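Local coordinates for Alr4995 protein (Nostoc sp., PDB 6LRF) that acts as a bifunctional enzyme, an arginine dihydrolase that breaks arginine down to ornithine and an ornithine cyclodeaminase that converts ornithine to proline, at residues L8-P12 with L66-A70; D18-N22 with H87-Q91; L176-L182 with L240-F245; H507-L511 with L684-T688; V528-E532 with H556-I561. One frame throughout, in Å; residues are numbered along the deposited sequence.

Contact 1 of 5, residues L8-P12 with L66-A70; sequences LMCPP and LVFTA
Thr69 reaches over to the backbone of Leu8, its hydroxyl OG1 donating to Leu8 O at 2.9 Å and approaching from above the carbonyl plane at a C=O...donor angle of 131°. With OG1 held between its own backbone N and carbonyl carbon (chi1 53°), the other branch faces the next residues along, and CG2 lies 3.7 Å from Met9 C and 3.9 Å from Cys10 CB. Threonine suits the place because one branch bonds while the other packs. Cys10 adds a slim apolar group: CB lies 3.4 Å from Leu66 O, and SG touches Leu66 CD2 at 3.7 Å. Further along, Val67 CG1 rests 3.3 Å from Cys10 O, where a branched side chain can also lie against Pro12. A water bridges the backbones, accepting from Cys10 N at 3.0 Å and able to donate to Val67 O at 2.8 Å, though other acceptors compete for its protons.

Behind this layer, Leu8 pairs with Leu267 and Met9 with Asp55 and Val57, which fixes strand 6-9 between its two neighbours. Met9, a selenomethionine, turns its side chain to Trp41 and Leu44 of helix 34-49. At and just past the strand's end, then, one hydroxyl bond and one water bridge meet the polar backbone of a buried loop, with apolar carbon packed round them.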
# COMPACT_ATOMS: atom_id res chain seq x y z
N LEU B 8 -18.27 -11.07 55.91
CA LEU B 8 -17.31 -10.18 56.54
C LEU B 8 -17.20 -8.89 55.74
O LEU B 8 -17.03 -8.96 54.52
CB LEU B 8 -15.96 -10.84 56.63
CG LEU B 8 -14.85 -10.00 57.21
CD1 LEU B 8 -15.18 -9.70 58.66
CD2 LEU B 8 -13.57 -10.77 57.08
N MSE B 9 -17.30 -7.74 56.40
CA MSE B 9 -17.09 -6.45 55.73
C MSE B 9 -16.15 -5.57 56.54
O MSE B 9 -15.65 -5.97 57.58
CB MSE B 9 -18.41 -5.72 55.51
CG MSE B 9 -19.36 -6.47 54.61
SE MSE B 9 -21.02 -5.50 54.15
CE MSE B 9 -20.25 -3.98 53.16
N CYS B 10 -15.88 -4.38 56.03
CA CYS B 10 -15.02 -3.46 56.74
C CYS B 10 -15.41 -2.05 56.35
O CYS B 10 -15.35 -1.68 55.17
CB CYS B 10 -13.55 -3.74 56.43
SG CYS B 10 -12.39 -2.64 57.27
N PRO B 11 -15.83 -1.26 57.35
CA PRO B 11 -16.32 0.10 57.13
C PRO B 11 -15.25 1.04 56.55
O PRO B 11 -14.06 0.86 56.82
CB PRO B 11 -16.77 0.55 58.53
CG PRO B 11 -15.96 -0.29 59.46
CD PRO B 11 -15.84 -1.62 58.78
N PRO B 12 -15.69 2.02 55.75
CA PRO B 12 -14.80 2.93 55.02
C PRO B 12 -14.19 4.05 55.85
O PRO B 12 -14.00 5.14 55.30
CB PRO B 12 -15.72 3.52 53.94
CG PRO B 12 -17.07 3.45 54.54
CD PRO B 12 -17.10 2.21 55.37
N LEU B 66 -8.47 -2.09 52.91
CA LEU B 66 -8.96 -3.06 53.88
C LEU B 66 -10.48 -3.24 53.75
O LEU B 66 -11.03 -4.26 54.17
CB LEU B 66 -8.59 -2.62 55.30
CG LEU B 66 -8.57 -3.73 56.35
CD1 LEU B 66 -7.29 -4.53 56.23
CD2 LEU B 66 -8.74 -3.18 57.76
N VAL B 67 -11.17 -2.28 53.14
CA VAL B 67 -12.60 -2.40 52.89
C VAL B 67 -12.91 -3.53 51.90
O VAL B 67 -14.04 -4.00 51.82
CB VAL B 67 -13.19 -1.09 52.33
CG1 VAL B 67 -13.13 0.01 53.38
CG2 VAL B 67 -12.44 -0.66 51.07
N PHE B 68 -11.90 -3.96 51.15
CA PHE B 68 -12.10 -4.99 50.14
C PHE B 68 -11.81 -6.37 50.74
O PHE B 68 -10.82 -7.03 50.41
CB PHE B 68 -11.23 -4.70 48.92
CG PHE B 68 -11.69 -3.49 48.14
CD1 PHE B 68 -13.05 -3.29 47.88
CD2 PHE B 68 -10.78 -2.54 47.69
CE1 PHE B 68 -13.49 -2.18 47.17
CE2 PHE B 68 -11.21 -1.42 46.97
CZ PHE B 68 -12.56 -1.24 46.71
N THR B 69 -12.71 -6.78 51.63
CA THR B 69 -12.55 -8.03 52.38
C THR B 69 -12.61 -9.27 51.50
O THR B 69 -12.14 -10.32 51.92
CB THR B 69 -13.63 -8.16 53.46
OG1 THR B 69 -14.92 -8.00 52.86
CG2 THR B 69 -13.44 -7.11 54.56
N ALA B 70 -13.18 -9.16 50.29
CA ALA B 70 -13.13 -10.26 49.32
C ALA B 70 -11.71 -10.80 49.20
O ALA B 70 -11.49 -12.01 49.05
CB ALA B 70 -13.65 -9.81 47.94
O HOH W 1 -16.50 -4.00 53.12

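Contact 2 of 5, residues D18-N22 with H87-Q91; sequences DYVIN and HKERQ
Tyr19 places its ring between its own backbone N and carbonyl carbon (chi1 39°), and Glu89 sets CG anti to its carbonyl carbon; together these turns lay CB and CG of the glutamate over the tyrosine face. Glu89 CB stands 3.6 Å from the centroid of the Tyr19 ring, 13° off its normal, a CH-pi contact made over the centre. Glu89 CG continues across to Tyr19 CD2 at 3.6 Å, and a bend at chi2 (82°) then turns the carboxylate toward Ile21, bringing OE1 within 3.2 Å of Ile21 CG2. Ile21 repeats the theme from the other segment, its CB 3.8 Å from the centroid of the His87 ring and displaced toward the rim. Its far end, CD1, meets Arg90 CG at 4.0 Å, the two side chains crossing at about a right angle. Flat rings suit these places because each offers a broad face to a CH group.

The polar tips look elsewhere: Tyr19 OH bonds to Asp65, and Arg90 forms a salt bridge with Glu93. At the molecular surface, the contact thus lays the loop between strand 6-9 and helix 34-49 against the short, weakly bonded helix 88-91, which lies between strand 79-82 and helix 93-103.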
# COMPACT_ATOMS: atom_id res chain seq x y z
N ASP B 18 -5.20 6.23 47.67
CA ASP B 18 -3.87 6.70 48.05
C ASP B 18 -2.82 6.57 46.94
O ASP B 18 -1.86 7.34 46.89
CB ASP B 18 -3.35 5.92 49.27
CG ASP B 18 -4.07 6.29 50.55
OD1 ASP B 18 -4.60 7.42 50.64
OD2 ASP B 18 -4.08 5.44 51.48
N TYR B 19 -3.00 5.56 46.10
CA TYR B 19 -1.98 5.12 45.15
C TYR B 19 -2.67 4.55 43.93
O TYR B 19 -3.90 4.66 43.80
CB TYR B 19 -1.07 4.06 45.79
CG TYR B 19 -1.83 3.09 46.68
CD1 TYR B 19 -2.65 2.10 46.15
CD2 TYR B 19 -1.74 3.18 48.07
CE1 TYR B 19 -3.35 1.23 46.96
CE2 TYR B 19 -2.43 2.32 48.89
CZ TYR B 19 -3.23 1.34 48.33
OH TYR B 19 -3.92 0.48 49.16
N VAL B 20 -1.90 3.94 43.03
CA VAL B 20 -2.46 3.25 41.87
C VAL B 20 -1.80 1.86 41.72
O VAL B 20 -0.57 1.75 41.59
CB VAL B 20 -2.29 4.08 40.55
CG1 VAL B 20 -3.07 3.45 39.40
CG2 VAL B 20 -2.74 5.53 40.74
N ILE B 21 -2.63 0.82 41.76
CA ILE B 21 -2.18 -0.57 41.58
C ILE B 21 -3.11 -1.34 40.64
O ILE B 21 -2.85 -2.51 40.35
CB ILE B 21 -2.09 -1.34 42.93
CG1 ILE B 21 -3.44 -1.34 43.65
CG2 ILE B 21 -0.98 -0.78 43.81
CD1 ILE B 21 -3.52 -2.30 44.84
N ASN B 22 -4.19 -0.71 40.20
CA ASN B 22 -5.02 -1.25 39.12
C ASN B 22 -5.54 -0.11 38.23
O ASN B 22 -5.59 1.04 38.67
CB ASN B 22 -6.17 -2.13 39.68
CG ASN B 22 -7.26 -1.33 40.38
OD1 ASN B 22 -7.95 -0.53 39.76
ND2 ASN B 22 -7.46 -1.61 41.67
N HIS B 87 1.06 -6.51 45.55
CA HIS B 87 1.52 -5.15 45.78
C HIS B 87 1.72 -4.82 47.24
O HIS B 87 0.84 -5.09 48.06
CB HIS B 87 0.54 -4.15 45.17
CG HIS B 87 0.49 -4.19 43.68
ND1 HIS B 87 -0.59 -4.69 42.98
CD2 HIS B 87 1.39 -3.80 42.75
CE1 HIS B 87 -0.36 -4.59 41.68
NE2 HIS B 87 0.84 -4.05 41.52
N LYS B 88 2.86 -4.22 47.55
CA LYS B 88 3.20 -3.84 48.92
C LYS B 88 2.14 -2.92 49.56
O LYS B 88 2.02 -2.89 50.78
CB LYS B 88 4.58 -3.16 48.94
CG LYS B 88 4.72 -2.03 47.91
CD LYS B 88 6.16 -1.49 47.81
CE LYS B 88 6.42 -0.87 46.43
NZ LYS B 88 7.87 -0.71 46.12
N GLU B 89 1.37 -2.21 48.74
CA GLU B 89 0.40 -1.25 49.26
C GLU B 89 -0.75 -1.94 50.00
O GLU B 89 -1.48 -1.30 50.77
CB GLU B 89 -0.16 -0.38 48.13
CG GLU B 89 0.80 0.69 47.59
CD GLU B 89 1.78 0.16 46.57
OE1 GLU B 89 1.47 -0.87 45.94
OE2 GLU B 89 2.87 0.76 46.40
N ARG B 90 -0.92 -3.24 49.78
CA ARG B 90 -2.01 -3.98 50.40
C ARG B 90 -1.48 -5.05 51.35
O ARG B 90 -2.26 -5.63 52.11
CB ARG B 90 -2.93 -4.62 49.34
CG ARG B 90 -3.81 -3.62 48.59
CD ARG B 90 -5.04 -4.28 47.97
NE ARG B 90 -5.98 -4.72 49.00
CZ ARG B 90 -7.15 -5.30 48.74
NH1 ARG B 90 -7.53 -5.52 47.49
NH2 ARG B 90 -7.95 -5.67 49.75
N GLN B 91 -0.18 -5.30 51.32
CA GLN B 91 0.40 -6.36 52.14
C GLN B 91 0.25 -6.13 53.65
O GLN B 91 0.23 -7.07 54.43
CB GLN B 91 1.88 -6.55 51.80
CG GLN B 91 2.09 -7.42 50.57
CD GLN B 91 3.52 -7.34 50.02
OE1 GLN B 91 4.42 -6.81 50.68
NE2 GLN B 91 3.72 -7.86 48.81

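Contact 3 of 5, residues L176-L182 with L240-F245; sequences LANGYLL and LTGVGF
Leu240 O, at the end of its helix, is gripped by two backbone N-H groups: Phe245 N donates at 2.8 Å, and Val243 N adds a weak bond at 3.4 Å. With Gly244 N bonded to Thr241 O, this is a Schellman motif; Gly244 takes the positive phi of its C-prime position, where a side chain would be jammed against the preceding carbonyl. The turn presents Val243 and Phe245 to the facing hairpin loop, which is itself closed by Leu176 N bonding to Tyr180 O at 2.8 Å.

Phe245 extends between the hairpin's two ends. Its CZ lies 3.4 Å from Ala177 O, which sits at the ring edge near its plane, while the same ring aims an edge at the face of Tyr180 in an offset edge-to-face pair with centroids 5.6 Å apart and planes at 80°. Val243 CG2 covers a face of Tyr180, 4.0 Å from the centroid in a CH-pi contact.

The hairpin joins strands 173-175 and 181-183 of a small three-stranded sheet, and helix 234-242 lies against it, consistent with the alpha/beta propeller of the guanidine-modifying enzymes. A serine in place of Tyr180 would probably leave the edge of Phe245 and the methyls of Val243 without the aromatic face they meet, opening a gap beside the helix end.

Leu240 sets out past the hairpin; with CD1 extended (chi2 166°), CD2 is the methyl that turns to it, 4.3 Å from Leu176 CD1 and 4.4 Å from Leu182 CD1. Ile206 of strand 205-207 also touches Leu240, Leu182 and Tyr180.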
# COMPACT_ATOMS: atom_id res chain seq x y z
N LEU B 176 -23.60 -18.52 40.86
CA LEU B 176 -24.85 -18.16 41.54
C LEU B 176 -25.59 -19.41 41.99
O LEU B 176 -25.25 -20.52 41.57
CB LEU B 176 -25.77 -17.35 40.61
CG LEU B 176 -25.22 -16.03 40.09
CD1 LEU B 176 -26.06 -15.54 38.92
CD2 LEU B 176 -25.19 -15.00 41.20
N ALA B 177 -26.60 -19.23 42.83
CA ALA B 177 -27.39 -20.36 43.29
C ALA B 177 -28.02 -21.08 42.11
O ALA B 177 -28.19 -20.49 41.04
CB ALA B 177 -28.46 -19.90 44.28
N ASN B 178 -28.35 -22.36 42.30
CA ASN B 178 -29.10 -23.14 41.31
C ASN B 178 -28.31 -23.32 40.01
O ASN B 178 -28.88 -23.33 38.92
CB ASN B 178 -30.45 -22.46 41.04
CG ASN B 178 -31.44 -23.37 40.37
OD1 ASN B 178 -31.41 -24.59 40.56
ND2 ASN B 178 -32.34 -22.78 39.59
N GLY B 179 -26.99 -23.44 40.14
CA GLY B 179 -26.12 -23.74 39.01
C GLY B 179 -25.80 -22.62 38.02
O GLY B 179 -25.08 -22.84 37.05
N TYR B 180 -26.33 -21.43 38.26
CA TYR B 180 -26.17 -20.35 37.29
C TYR B 180 -24.79 -19.70 37.35
O TYR B 180 -24.13 -19.70 38.39
CB TYR B 180 -27.26 -19.31 37.47
CG TYR B 180 -28.59 -19.81 36.96
CD1 TYR B 180 -29.52 -20.39 37.82
CD2 TYR B 180 -28.90 -19.74 35.60
CE1 TYR B 180 -30.73 -20.86 37.35
CE2 TYR B 180 -30.11 -20.21 35.12
CZ TYR B 180 -31.02 -20.77 36.00
OH TYR B 180 -32.22 -21.24 35.51
N LEU B 181 -24.35 -19.15 36.22
CA LEU B 181 -23.06 -18.48 36.16
C LEU B 181 -23.20 -17.16 35.44
O LEU B 181 -23.56 -17.11 34.27
CB LEU B 181 -22.02 -19.34 35.44
CG LEU B 181 -20.74 -18.54 35.17
CD1 LEU B 181 -20.02 -18.20 36.48
CD2 LEU B 181 -19.79 -19.27 34.23
N LEU B 182 -22.91 -16.09 36.16
CA LEU B 182 -22.89 -14.75 35.61
C LEU B 182 -21.46 -14.38 35.30
O LEU B 182 -20.63 -14.29 36.21
CB LEU B 182 -23.51 -13.77 36.60
CG LEU B 182 -23.56 -12.29 36.22
CD1 LEU B 182 -24.72 -12.06 35.27
CD2 LEU B 182 -23.69 -11.41 37.46
N LEU B 240 -31.90 -12.22 34.71
CA LEU B 240 -31.79 -12.71 36.08
C LEU B 240 -33.16 -12.97 36.71
O LEU B 240 -33.39 -14.01 37.34
CB LEU B 240 -30.99 -11.71 36.93
CG LEU B 240 -29.52 -11.53 36.53
CD1 LEU B 240 -28.91 -10.29 37.19
CD2 LEU B 240 -28.72 -12.77 36.88
N THR B 241 -34.08 -12.02 36.55
CA THR B 241 -35.46 -12.23 37.00
C THR B 241 -36.11 -13.33 36.17
O THR B 241 -36.93 -14.11 36.68
CB THR B 241 -36.28 -10.93 36.91
OG1 THR B 241 -36.09 -10.33 35.63
CG2 THR B 241 -35.84 -9.95 37.99
N GLY B 242 -35.73 -13.41 34.90
CA GLY B 242 -36.19 -14.47 34.01
C GLY B 242 -36.04 -15.87 34.58
O GLY B 242 -36.94 -16.69 34.41
N VAL B 243 -34.93 -16.15 35.25
CA VAL B 243 -34.74 -17.47 35.87
C VAL B 243 -34.94 -17.43 37.39
O VAL B 243 -34.51 -18.34 38.10
CB VAL B 243 -33.34 -18.07 35.57
CG1 VAL B 243 -33.18 -18.32 34.07
CG2 VAL B 243 -32.22 -17.19 36.11
N GLY B 244 -35.58 -16.38 37.88
CA GLY B 244 -36.03 -16.35 39.26
C GLY B 244 -35.16 -15.66 40.30
O GLY B 244 -35.42 -15.80 41.49
N PHE B 245 -34.14 -14.92 39.87
CA PHE B 245 -33.34 -14.11 40.79
C PHE B 245 -33.99 -12.74 41.02
O PHE B 245 -34.50 -12.13 40.08
CB PHE B 245 -31.92 -13.89 40.26
CG PHE B 245 -31.06 -15.11 40.32
CD1 PHE B 245 -30.59 -15.59 41.54
CD2 PHE B 245 -30.69 -15.78 39.16
CE1 PHE B 245 -29.78 -16.71 41.60
CE2 PHE B 245 -29.88 -16.90 39.21
CZ PHE B 245 -29.42 -17.37 40.44

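Contact 4 of 5, residues H507-L511 with L684-T688; sequences HLSRL and LSLLT
His507 can be followed from its backbone into the facing helix. Its CB meets Leu684 CB at 3.8 Å, close to the point where the two backbones come nearest. With CG anti to the carbonyl carbon (chi1 -62°), the imidazole swings over the neighbouring residue of helix 680-694, Ser685, whose CA lies over the centre of a ring face, 3.8 Å from the centroid and 12° off the normal, a CH-pi contact that a flat ring can make with bare backbone. On one side of the ring ND1 comes to 3.1 Å from Thr688 OG1; at the tip, NE2 lies 3.5 Å from Ser685 OG. A small serine lets the ring settle this low on the helix.

Leu684 O and Ser685 O, one turn back in the same helix, both lie close to Thr688 OG1 as well, and where its one proton goes is not settled. Thr688 CB touches Arg510 NH1 at 3.9 Å. The guanidinium has its main partners elsewhere, in salt bridges to Glu514 and to Asp692. One turn on from His507, Leu511 CD1 fits against Leu687 CD2 at 3.8 Å and Leu684 CD2 at 4.0 Å, an apolar patch beside the histidine and threonine.

The axes of segments 507-511 and 684-688 approach to 9.7 Å, at 38°. Helix 505-513 belongs to the beta-alpha-beta crossover from strand 491-495 to strand 519-523, and helix 680-694 follows the last strand of the same parallel sheet, so this is helix packing within a Rossmann fold.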
# COMPACT_ATOMS: atom_id res chain seq x y z
N HIS B 507 -20.94 -12.69 11.35
CA HIS B 507 -21.89 -11.95 10.52
C HIS B 507 -22.26 -12.72 9.26
O HIS B 507 -23.42 -12.75 8.86
CB HIS B 507 -21.33 -10.58 10.15
CG HIS B 507 -21.09 -9.70 11.34
ND1 HIS B 507 -22.11 -9.25 12.16
CD2 HIS B 507 -19.94 -9.21 11.87
CE1 HIS B 507 -21.60 -8.52 13.13
NE2 HIS B 507 -20.28 -8.48 12.97
N LEU B 508 -21.26 -13.35 8.63
CA LEU B 508 -21.55 -14.23 7.51
C LEU B 508 -22.47 -15.37 7.96
O LEU B 508 -23.41 -15.70 7.25
CB LEU B 508 -20.25 -14.79 6.90
CG LEU B 508 -20.43 -15.80 5.76
CD1 LEU B 508 -21.44 -15.29 4.73
CD2 LEU B 508 -19.11 -16.10 5.09
N SER B 509 -22.20 -15.95 9.13
CA SER B 509 -23.06 -16.98 9.72
C SER B 509 -24.49 -16.52 9.81
O SER B 509 -25.43 -17.26 9.52
CB SER B 509 -22.59 -17.33 11.14
OG SER B 509 -21.43 -18.13 11.13
N ARG B 510 -24.65 -15.29 10.27
CA ARG B 510 -25.98 -14.72 10.45
C ARG B 510 -26.69 -14.57 9.10
O ARG B 510 -27.85 -14.96 8.95
CB ARG B 510 -25.88 -13.38 11.17
CG ARG B 510 -27.20 -12.66 11.23
CD ARG B 510 -27.47 -12.06 12.59
NE ARG B 510 -28.79 -11.43 12.57
CZ ARG B 510 -29.00 -10.13 12.44
NH1 ARG B 510 -27.97 -9.30 12.36
NH2 ARG B 510 -30.24 -9.66 12.41
N LEU B 511 -25.99 -14.01 8.11
CA LEU B 511 -26.52 -13.92 6.75
C LEU B 511 -27.07 -15.26 6.22
O LEU B 511 -28.15 -15.31 5.63
CB LEU B 511 -25.45 -13.40 5.79
CG LEU B 511 -25.13 -11.91 5.93
CD1 LEU B 511 -24.01 -11.56 4.98
CD2 LEU B 511 -26.37 -11.08 5.64
N LEU B 684 -18.94 -6.59 6.63
CA LEU B 684 -20.00 -7.50 7.07
C LEU B 684 -20.73 -6.99 8.31
O LEU B 684 -21.93 -7.23 8.48
CB LEU B 684 -19.42 -8.89 7.34
CG LEU B 684 -19.02 -9.68 6.08
CD1 LEU B 684 -18.08 -10.83 6.41
CD2 LEU B 684 -20.26 -10.18 5.35
N SER B 685 -20.01 -6.30 9.18
CA SER B 685 -20.64 -5.78 10.38
C SER B 685 -21.73 -4.76 10.02
O SER B 685 -22.89 -4.89 10.42
CB SER B 685 -19.59 -5.16 11.30
OG SER B 685 -20.15 -4.97 12.59
N LEU B 686 -21.35 -3.76 9.23
CA LEU B 686 -22.26 -2.74 8.72
C LEU B 686 -23.41 -3.33 7.93
O LEU B 686 -24.55 -2.88 8.06
CB LEU B 686 -21.49 -1.78 7.82
CG LEU B 686 -20.38 -0.99 8.49
CD1 LEU B 686 -19.52 -0.32 7.43
CD2 LEU B 686 -21.00 0.03 9.42
N LEU B 687 -23.11 -4.31 7.08
CA LEU B 687 -24.13 -4.94 6.26
C LEU B 687 -25.22 -5.55 7.12
O LEU B 687 -26.42 -5.39 6.83
CB LEU B 687 -23.51 -6.01 5.35
CG LEU B 687 -24.49 -6.78 4.47
CD1 LEU B 687 -25.08 -5.85 3.40
CD2 LEU B 687 -23.80 -7.98 3.84
N THR B 688 -24.83 -6.24 8.19
CA THR B 688 -25.83 -6.86 9.07
C THR B 688 -26.58 -5.79 9.89
O THR B 688 -27.79 -5.92 10.12
CB THR B 688 -25.20 -7.91 10.01
OG1 THR B 688 -23.93 -7.45 10.47
CG2 THR B 688 -25.02 -9.25 9.27

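Contact 5 of 5, residues V528-E532 with H556-I561; sequences VHDIE and HHLKVI
Val528 and His557 make the tight part of this buried contact: CG1 of the valine sits over a face of the imidazole, offset toward its rim, only 3.2 Å from His557 CE1. That carbon also lies over a face of His529, 3.6 Å from His529 NE2, while His529 ND1 is hydrogen-bonded to Ser539 OG. Glu532 fixes the rotation of His557. Its chain runs out extended, with CG anti to the backbone N (chi1 -168°), and OE1 accepts from His557 ND1 at 3.0 Å in an almost straight bond (175°). The oxygen lies in the imidazole plane, yet the donor meets it from above the carboxylate plane.

The carboxylate has further partners, Leu540 N at OE1 and Thr538 OG1 at OE2, and Thr538 also bonds His556. An alanine in place of Glu532 would probably leave His557 ND1 without its acceptor, and Leu540 N and Thr538 without their partner, with less to hold the ring's rotation.

Packing is looser on the aliphatic side, without directed bonds. Val560 CG1 meets Ile531 CG2 at 3.6 Å but Val528 CG1 at 4.2 Å. Val560 CG2 comes to 3.8 Å from Glu532 CA, an approach that a short valine allows.

The axes of segments 528-532 and 556-561 pass 9.5 Å apart, at 102°. Helix 524-536 follows strand 519-523, and helix 554-567 crosses it before strand 594-597, an elaborated crossover of the Rossmann fold.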
# COMPACT_ATOMS: atom_id res chain seq x y z
N VAL B 528 -11.44 -24.65 7.20
CA VAL B 528 -10.65 -25.04 8.37
C VAL B 528 -10.60 -23.90 9.40
O VAL B 528 -10.74 -24.15 10.59
CB VAL B 528 -9.20 -25.44 8.02
CG1 VAL B 528 -8.44 -25.82 9.29
CG2 VAL B 528 -9.17 -26.62 7.04
N HIS B 529 -10.39 -22.67 8.96
CA HIS B 529 -10.31 -21.54 9.88
C HIS B 529 -11.63 -21.28 10.59
O HIS B 529 -11.64 -20.96 11.77
CB HIS B 529 -9.87 -20.27 9.13
CG HIS B 529 -8.41 -20.24 8.81
ND1 HIS B 529 -7.49 -19.63 9.63
CD2 HIS B 529 -7.71 -20.79 7.79
CE1 HIS B 529 -6.28 -19.77 9.11
NE2 HIS B 529 -6.39 -20.48 7.99
N ASP B 530 -12.74 -21.41 9.86
CA ASP B 530 -14.05 -21.22 10.46
C ASP B 530 -14.29 -22.27 11.53
O ASP B 530 -14.75 -21.97 12.63
CB ASP B 530 -15.14 -21.29 9.39
CG ASP B 530 -16.55 -21.33 10.00
OD1 ASP B 530 -17.00 -20.31 10.57
OD2 ASP B 530 -17.22 -22.38 9.86
N ILE B 531 -13.97 -23.52 11.20
CA ILE B 531 -14.19 -24.59 12.15
C ILE B 531 -13.24 -24.42 13.34
O ILE B 531 -13.66 -24.54 14.47
CB ILE B 531 -14.03 -25.95 11.48
CG1 ILE B 531 -15.15 -26.11 10.45
CG2 ILE B 531 -14.09 -27.06 12.52
CD1 ILE B 531 -15.07 -27.37 9.59
N GLU B 532 -11.98 -24.07 13.08
CA GLU B 532 -11.03 -23.84 14.18
C GLU B 532 -11.50 -22.73 15.13
O GLU B 532 -11.45 -22.89 16.35
CB GLU B 532 -9.64 -23.49 13.65
CG GLU B 532 -8.56 -23.52 14.72
CD GLU B 532 -7.27 -22.83 14.30
OE1 GLU B 532 -7.07 -22.56 13.09
OE2 GLU B 532 -6.46 -22.52 15.19
N HIS B 556 -3.56 -26.54 16.95
CA HIS B 556 -5.01 -26.38 16.88
C HIS B 556 -5.51 -26.56 15.44
O HIS B 556 -6.57 -27.16 15.21
CB HIS B 556 -5.44 -25.01 17.41
CG HIS B 556 -5.46 -24.92 18.91
ND1 HIS B 556 -6.04 -23.86 19.59
CD2 HIS B 556 -4.98 -25.75 19.86
CE1 HIS B 556 -5.91 -24.05 20.89
NE2 HIS B 556 -5.29 -25.20 21.09
N HIS B 557 -4.75 -26.04 14.49
CA HIS B 557 -5.11 -26.11 13.07
C HIS B 557 -5.11 -27.55 12.52
O HIS B 557 -6.09 -28.00 11.91
CB HIS B 557 -4.15 -25.25 12.26
CG HIS B 557 -4.68 -24.84 10.93
ND1 HIS B 557 -5.72 -23.95 10.77
CD2 HIS B 557 -4.31 -25.21 9.68
CE1 HIS B 557 -5.97 -23.77 9.49
NE2 HIS B 557 -5.13 -24.53 8.80
N LEU B 558 -4.01 -28.25 12.74
CA LEU B 558 -3.86 -29.65 12.35
C LEU B 558 -4.84 -30.55 13.10
O LEU B 558 -5.35 -31.51 12.52
CB LEU B 558 -2.42 -30.12 12.61
CG LEU B 558 -1.48 -30.02 11.41
CD1 LEU B 558 -1.87 -31.06 10.35
CD2 LEU B 558 -1.50 -28.62 10.82
N LYS B 559 -5.10 -30.25 14.38
CA LYS B 559 -6.09 -31.01 15.14
C LYS B 559 -7.44 -30.96 14.48
O LYS B 559 -8.14 -31.96 14.39
CB LYS B 559 -6.22 -30.49 16.58
CG LYS B 559 -7.46 -31.01 17.28
CD LYS B 559 -7.40 -30.79 18.80
CE LYS B 559 -8.48 -31.60 19.50
NZ LYS B 559 -8.20 -31.76 20.96
N VAL B 560 -7.83 -29.77 14.03
CA VAL B 560 -9.13 -29.62 13.41
C VAL B 560 -9.19 -30.42 12.11
O VAL B 560 -10.19 -31.09 11.84
CB VAL B 560 -9.45 -28.13 13.12
CG1 VAL B 560 -10.63 -28.00 12.15
CG2 VAL B 560 -9.72 -27.38 14.43
N ILE B 561 -8.12 -30.36 11.33
CA ILE B 561 -8.10 -31.06 10.05
C ILE B 561 -8.20 -32.56 10.29
O ILE B 561 -9.03 -33.25 9.69
CB ILE B 561 -6.85 -30.72 9.24
CG1 ILE B 561 -6.96 -29.25 8.76
CG2 ILE B 561 -6.70 -31.69 8.06
CD1 ILE B 561 -5.70 -28.72 8.07

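In the fold
The five contacts fall into two groups. Contacts 1 and 2 interleave along the chain, their centres 15 Å apart, and they touch through a probable hydrogen bond from Arg90 NH2 to Phe68 O at 3.2 Å. Contact 3 lies in the guanidine-modifying family region, as do the second segments of contacts 1 and 2, but stands apart, its centre 26 Å from that of contact 1. Contacts 4 and 5 share the Rossmann region: both segments of contact 5 lie between those of contact 4, nearest atoms about 5 Å apart. Contacts 1 and 5, centres 47 Å apart, sit on opposite sides of the chain's centre, consistent with two separate catalytic parts, dihydrolase and probably cyclodeaminase.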